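Local coordinates for MMACHC-like protein (PDB 5UJC) that probably reduces cyanocobalamin to cob(II)alamin with a flavin cofactor, and binds methylcobalamin as part of vitamin B12 trafficking, at residues A[23-28]-A[62-67]; A[55-60]-A[184-189]. One frame throughout, in Å; residues are numbered along the deposited sequence.

How the interactions relate
Interactions 1 and 2 both reach one antiparallel sheet, whose order runs 25-31, 53-60, 185-196, 117-120. Interaction 2 pairs the two inner strands and is buried. Interaction 1, only partly buried, sets the approach to an outermost strand, 25-31, against helix 62-80, which directly follows strand 53-60. The two meet where strands 25-31 and 53-60 pair, through backbone bonds of Glu-26 to Leu-59 and His-28 to Leu-57. Their chemistry differs: 55-60 with 184-189 is held by backbone hydrogen bonds, an arginine-serine bond and apolar packing, whereas 23-28 with 62-67 has no hydrogen bond across it and relies on close backbone packing at Gly-24 and on Phe-25 against Met-64. Interaction 2 also reaches the cobalamin pocket.

Interaction 1. Residues A[23-28]-A[62-67]; sequences EGFESH and PDMFDV
Gly-24 packs closely against the first turn of helix 62-80, its CA 4.0 Å from Met-64 CA and 3.5 Å from Met-64 N, with no hydrogen bond between the segments. The fit demands a bare backbone: a CB here would clash with Met-64 N and Asp-63 C. Gly-24 also has a positive phi (101°), at which a CB would press on the carbonyl of Glu-23. That carbonyl O instead receives a CA-H...O contact from Met-64 CA at 3.3 Å. Phe-25, with CG anti to its own carbonyl carbon (chi1 -62°), brings its ring obliquely against the Met-64 chain, CZ lying 3.7 Å from Met-64 CG. Met-64 SD sits 5.2 Å from the ring centroid, again oblique to the ring; since Met-64 has two conformers, this sulfur position is less certain. Leu-98 of helix 93-109 touches both side chains. At the outer end, Glu-23 bends at chi2 and crosses Val-67 at about a right angle; in the conformer given, of two, OE2 comes 3.7 Å from Val-67 CG1. The charge of that carboxylate is met by Lys-71, one turn further along the helix. Farther along the strand, His-28 NE2 donates to Glu-26 OE1 (2.8 Å). The acceptor lies in the imidazole plane, but the N-H comes from the anti side of the carboxylate and well out of its plane. OE1 is also bonded to His-177, so two histidines grip one oxygen. Gly-24 and the Met-aromatic contact thus join edge strand 25-31 of the four-stranded antiparallel sheet to helix 62-80 in this MMACHC-family fold, with the Met-64 side chain about 9 Å from the bound cobalamin.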
loop_
_atom_site.group_PDB
_atom_site.type_symbol
_atom_site.label_atom_id
_atom_site.label_comp_id
_atom_site.label_asym_id
_atom_site.label_seq_id
_atom_site.Cartn_x
_atom_site.Cartn_y
_atom_site.Cartn_z
ATOM N N GLU A 23 6.833 11.619 -6.898
ATOM C CA GLU A 23 6.786 11.741 -5.419
ATOM C C GLU A 23 6.417 10.419 -4.757
ATOM O O GLU A 23 6.256 10.357 -3.529
ATOM C CB GLU A 23 5.741 12.810 -4.981
ATOM C CG GLU A 23 6.081 14.285 -5.319
ATOM C CD GLU A 23 7.332 14.844 -4.589
ATOM O OE1 GLU A 23 7.273 15.099 -3.364
ATOM O OE2 GLU A 23 8.348 15.124 -5.270
ATOM N N GLY A 24 6.239 9.375 -5.550
ATOM C CA GLY A 24 6.137 8.051 -5.021
ATOM C C GLY A 24 4.766 7.457 -4.884
ATOM O O GLY A 24 4.589 6.556 -4.082
ATOM N N PHE A 25 3.835 7.833 -5.776
ATOM C CA PHE A 25 2.506 7.194 -5.803
ATOM C C PHE A 25 2.179 6.623 -7.160
ATOM O O PHE A 25 2.595 7.176 -8.186
ATOM C CB PHE A 25 1.431 8.224 -5.431
ATOM C CG PHE A 25 1.579 8.779 -4.041
ATOM C CD1 PHE A 25 1.089 8.077 -2.949
ATOM C CD2 PHE A 25 2.226 10.002 -3.817
ATOM C CE1 PHE A 25 1.227 8.585 -1.662
ATOM C CE2 PHE A 25 2.365 10.500 -2.545
ATOM C CZ PHE A 25 1.862 9.800 -1.463
ATOM N N GLU A 26 1.366 5.563 -7.168
ATOM C CA GLU A 26 0.766 5.015 -8.390
ATOM C C GLU A 26 -0.708 4.802 -8.127
ATOM O O GLU A 26 -1.082 4.458 -7.009
ATOM C CB GLU A 26 1.321 3.609 -8.694
ATOM C CG GLU A 26 2.721 3.507 -9.118
ATOM C CD GLU A 26 3.073 2.069 -9.592
ATOM O OE1 GLU A 26 2.258 1.057 -9.390
ATOM O OE2 GLU A 26 4.137 1.922 -10.165
ATOM N N SER A 27 -1.527 4.873 -9.179
ATOM C CA SER A 27 -2.926 4.489 -9.070
ATOM C C SER A 27 -3.305 3.483 -10.123
ATOM O O SER A 27 -2.763 3.487 -11.244
ATOM C CB SER A 27 -3.864 5.702 -9.099
ATOM O OG SER A 27 -4.009 6.226 -10.379
ATOM N N HIS A 28 -4.263 2.615 -9.753
ATOM C CA HIS A 28 -4.724 1.540 -10.613
ATOM C C HIS A 28 -6.251 1.427 -10.505
ATOM O O HIS A 28 -6.797 1.329 -9.404
ATOM C CB HIS A 28 -4.094 0.213 -10.176
ATOM C CG HIS A 28 -2.605 0.228 -10.201
ATOM N ND1 HIS A 28 -1.883 -0.299 -11.229
ATOM C CD2 HIS A 28 -1.705 0.725 -9.322
ATOM C CE1 HIS A 28 -0.593 -0.145 -10.981
ATOM N NE2 HIS A 28 -0.464 0.506 -9.845
ATOM N N PRO A 62 9.077 3.482 -3.538
ATOM C CA PRO A 62 10.139 3.901 -2.622
ATOM C C PRO A 62 10.235 5.412 -2.382
ATOM O O PRO A 62 10.543 5.844 -1.256
ATOM C CB PRO A 62 11.397 3.367 -3.291
ATOM C CG PRO A 62 10.916 2.120 -3.982
ATOM C CD PRO A 62 9.572 2.514 -4.525
ATOM N N ASP A 63 9.967 6.211 -3.418
ATOM C CA ASP A 63 10.104 7.658 -3.288
ATOM C C ASP A 63 9.033 8.344 -2.403
ATOM O O ASP A 63 9.225 9.480 -2.014
ATOM C CB ASP A 63 10.180 8.344 -4.649
ATOM C CG ASP A 63 11.529 8.154 -5.330
ATOM O OD1 ASP A 63 12.500 7.752 -4.671
ATOM O OD2 ASP A 63 11.630 8.467 -6.509
ATOM N N MET A 64 7.945 7.642 -2.048
ATOM C CA MET A 64 6.986 8.241 -1.127
ATOM C C MET A 64 7.693 8.631 0.159
ATOM O O MET A 64 7.625 9.783 0.602
ATOM C CB MET A 64 5.812 7.307 -0.819
ATOM C CG MET A 64 4.724 7.983 0.010
ATOM S SD MET A 64 3.959 6.925 1.270
ATOM C CE MET A 64 5.351 6.633 2.399
ATOM N N PHE A 65 8.406 7.683 0.746
ATOM C CA PHE A 65 9.171 7.944 1.961
ATOM C C PHE A 65 10.443 8.769 1.650
ATOM O O PHE A 65 10.747 9.753 2.339
ATOM C CB PHE A 65 9.522 6.610 2.627
ATOM C CG PHE A 65 10.353 6.731 3.872
ATOM C CD1 PHE A 65 11.749 6.796 3.798
ATOM C CD2 PHE A 65 9.754 6.745 5.120
ATOM C CE1 PHE A 65 12.511 6.817 4.949
ATOM C CE2 PHE A 65 10.515 6.825 6.264
ATOM C CZ PHE A 65 11.897 6.832 6.178
ATOM N N ASP A 66 11.216 8.324 0.653
ATOM C CA ASP A 66 12.548 8.874 0.441
ATOM C C ASP A 66 12.550 10.312 -0.091
ATOM O O ASP A 66 13.522 11.021 0.103
ATOM C CB ASP A 66 13.375 7.968 -0.468
ATOM C CG ASP A 66 13.740 6.635 0.194
ATOM O OD1 ASP A 66 13.985 6.633 1.399
ATOM O OD2 ASP A 66 13.853 5.594 -0.526
ATOM N N VAL A 67 11.487 10.697 -0.787
ATOM C CA VAL A 67 11.399 12.012 -1.385
ATOM C C VAL A 67 10.257 12.827 -0.764
ATOM O O VAL A 67 10.504 13.869 -0.121
ATOM C CB VAL A 67 11.245 11.945 -2.901
ATOM C CG1 VAL A 67 11.115 13.350 -3.498
ATOM C CG2 VAL A 67 12.416 11.201 -3.525
#

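Interaction 2. Residues A[55-60]-A[184-189]; sequences ALLILS and FAFRSV
The guanidinium of Arg-187 meets Ser-60 at its edge, close to its plane, while Ala-185 CB lies over one face, offset toward the rim. Arg-187 NE donates to Ser-60 OG at 2.9 Å, and a water in the same plane bridges NH2 and that hydroxyl. On the other side of the sheet the edge of the Phe-184 ring is turned to one face of Phe-186, with Phe-184 CE2 placed above it toward the rim. Leu-57, its CG anti to the backbone N (chi1 174°), splits its methyls: CD2 reaches Phe-186 CE1 at 3.9 Å and CD1 reaches Val-189 CG2 at 3.7 Å. Leu-59 CD2 comes obliquely to the Phe-184 ring. The antiparallel backbones are tied by Ile-58 N to Ser-188 O (2.8 Å, nearly straight) and by Ser-60 N to Ala-185 O (2.8 Å). Between them Ile-58 O accepts two N-H groups, from Arg-187 at 2.9 Å and from Ser-188 at 3.2 Å, the first in the carbonyl plane and the second tilted from it. With a leucine replacing Arg-187, Ser-60 OG would probably lose its NE donor and the bridging water one of its two holds. Another arginine nitrogen, NH1, binds a tartrate probably carried over from crystallisation. Met-134 of helix 134-140 touches Leu-57, Phe-186 and Val-189, and Phe-186 O accepts a bond from the cobalamin. Arg-187 and Ser-188 facing Ile-58 make a classic beta bulge, in a strand whose Ala-185 and Phe-186, with Phe-184 just before it, line the methylcobalamin pocket.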
loop_
_atom_site.group_PDB
_atom_site.type_symbol
_atom_site.label_atom_id
_atom_site.label_comp_id
_atom_site.label_asym_id
_atom_site.label_seq_id
_atom_site.Cartn_x
_atom_site.Cartn_y
_atom_site.Cartn_z
ATOM N N ALA A 55 -13.406 2.075 -8.858
ATOM C CA ALA A 55 -12.497 2.286 -7.738
ATOM C C ALA A 55 -11.089 2.556 -8.257
ATOM O O ALA A 55 -10.709 2.088 -9.345
ATOM C CB ALA A 55 -12.494 1.076 -6.823
ATOM N N LEU A 56 -10.306 3.270 -7.436
ATOM C CA LEU A 56 -8.874 3.499 -7.679
ATOM C C LEU A 56 -8.079 3.037 -6.486
ATOM O O LEU A 56 -8.300 3.493 -5.371
ATOM C CB LEU A 56 -8.564 4.978 -7.938
ATOM C CG LEU A 56 -9.040 5.551 -9.261
ATOM C CD1 LEU A 56 -8.803 7.064 -9.250
ATOM C CD2 LEU A 56 -8.292 4.917 -10.421
ATOM N N LEU A 57 -7.132 2.156 -6.747
ATOM C CA LEU A 57 -6.156 1.735 -5.762
ATOM C C LEU A 57 -4.933 2.642 -5.857
ATOM O O LEU A 57 -4.325 2.730 -6.905
ATOM C CB LEU A 57 -5.758 0.283 -6.045
ATOM C CG LEU A 57 -4.630 -0.302 -5.203
ATOM C CD1 LEU A 57 -5.017 -0.368 -3.734
ATOM C CD2 LEU A 57 -4.218 -1.664 -5.730
ATOM N N ILE A 58 -4.532 3.202 -4.717
ATOM C CA ILE A 58 -3.355 4.062 -4.620
ATOM C C ILE A 58 -2.295 3.308 -3.821
ATOM O O ILE A 58 -2.567 2.815 -2.706
ATOM C CB ILE A 58 -3.673 5.395 -3.905
ATOM C CG1 ILE A 58 -4.769 6.181 -4.693
ATOM C CG2 ILE A 58 -2.411 6.201 -3.755
ATOM C CD1 ILE A 58 -5.351 7.382 -3.963
ATOM N N LEU A 59 -1.117 3.156 -4.411
ATOM C CA LEU A 59 0.005 2.552 -3.706
ATOM C C LEU A 59 1.179 3.492 -3.673
ATOM O O LEU A 59 1.248 4.459 -4.472
ATOM C CB LEU A 59 0.359 1.208 -4.283
ATOM C CG LEU A 59 0.794 1.070 -5.696
ATOM C CD1 LEU A 59 2.269 1.416 -5.825
ATOM C CD2 LEU A 59 0.564 -0.366 -6.206
ATOM N N SER A 60 2.052 3.286 -2.701
ATOM C CA SER A 60 3.294 4.052 -2.603
ATOM C C SER A 60 4.481 3.231 -3.059
ATOM O O SER A 60 4.549 2.027 -2.822
ATOM C CB SER A 60 3.500 4.533 -1.165
ATOM O OG SER A 60 3.477 3.471 -0.238
ATOM N N PHE A 184 7.312 -1.457 -1.808
ATOM C CA PHE A 184 6.145 -0.625 -2.048
ATOM C C PHE A 184 5.127 -0.944 -0.947
ATOM O O PHE A 184 5.311 -1.912 -0.195
ATOM C CB PHE A 184 5.523 -0.925 -3.446
ATOM C CG PHE A 184 4.620 -2.139 -3.466
ATOM C CD1 PHE A 184 5.142 -3.432 -3.508
ATOM C CD2 PHE A 184 3.251 -1.991 -3.436
ATOM C CE1 PHE A 184 4.297 -4.541 -3.481
ATOM C CE2 PHE A 184 2.400 -3.099 -3.396
ATOM C CZ PHE A 184 2.929 -4.375 -3.431
ATOM N N ALA A 185 4.048 -0.158 -0.875
ATOM C CA ALA A 185 2.941 -0.478 0.002
ATOM C C ALA A 185 1.639 -0.048 -0.601
ATOM O O ALA A 185 1.580 0.933 -1.333
ATOM C CB ALA A 185 3.132 0.194 1.353
ATOM N N PHE A 186 0.570 -0.758 -0.251
ATOM C CA PHE A 186 -0.769 -0.287 -0.585
ATOM C C PHE A 186 -1.159 0.810 0.407
ATOM O O PHE A 186 -0.790 0.751 1.557
ATOM C CB PHE A 186 -1.757 -1.432 -0.536
ATOM C CG PHE A 186 -1.436 -2.534 -1.495
ATOM C CD1 PHE A 186 -1.623 -2.347 -2.866
ATOM C CD2 PHE A 186 -0.891 -3.738 -1.056
ATOM C CE1 PHE A 186 -1.337 -3.380 -3.758
ATOM C CE2 PHE A 186 -0.630 -4.771 -1.951
ATOM C CZ PHE A 186 -0.838 -4.592 -3.276
ATOM N N ARG A 187 -1.854 1.832 -0.058
ATOM C CA ARG A 187 -2.194 2.959 0.822
ATOM C C ARG A 187 -3.695 3.189 0.949
ATOM O O ARG A 187 -4.213 3.258 2.070
ATOM C CB ARG A 187 -1.467 4.255 0.388
ATOM C CG ARG A 187 0.054 4.148 0.528
ATOM C CD ARG A 187 0.482 3.965 1.976
ATOM N NE ARG A 187 1.928 3.836 2.128
ATOM C CZ ARG A 187 2.511 3.465 3.252
ATOM N NH1 ARG A 187 1.793 3.349 4.379
ATOM N NH2 ARG A 187 3.821 3.233 3.277
ATOM N N SER A 188 -4.385 3.404 -0.162
ATOM C CA SER A 188 -5.790 3.793 -0.095
ATOM C C SER A 188 -6.551 3.290 -1.300
ATOM O O SER A 188 -5.981 3.056 -2.364
ATOM C CB SER A 188 -5.959 5.340 -0.005
ATOM O OG SER A 188 -5.267 5.889 1.096
ATOM N N VAL A 189 -7.855 3.131 -1.128
ATOM C CA VAL A 189 -8.751 2.920 -2.229
ATOM C C VAL A 189 -9.816 4.006 -2.209
ATOM O O VAL A 189 -10.397 4.301 -1.164
ATOM C CB VAL A 189 -9.423 1.531 -2.161
ATOM C CG1 VAL A 189 -10.594 1.449 -3.130
ATOM C CG2 VAL A 189 -8.411 0.415 -2.445
HETATM O O HOH W 1 5.802 2.766 0.990
#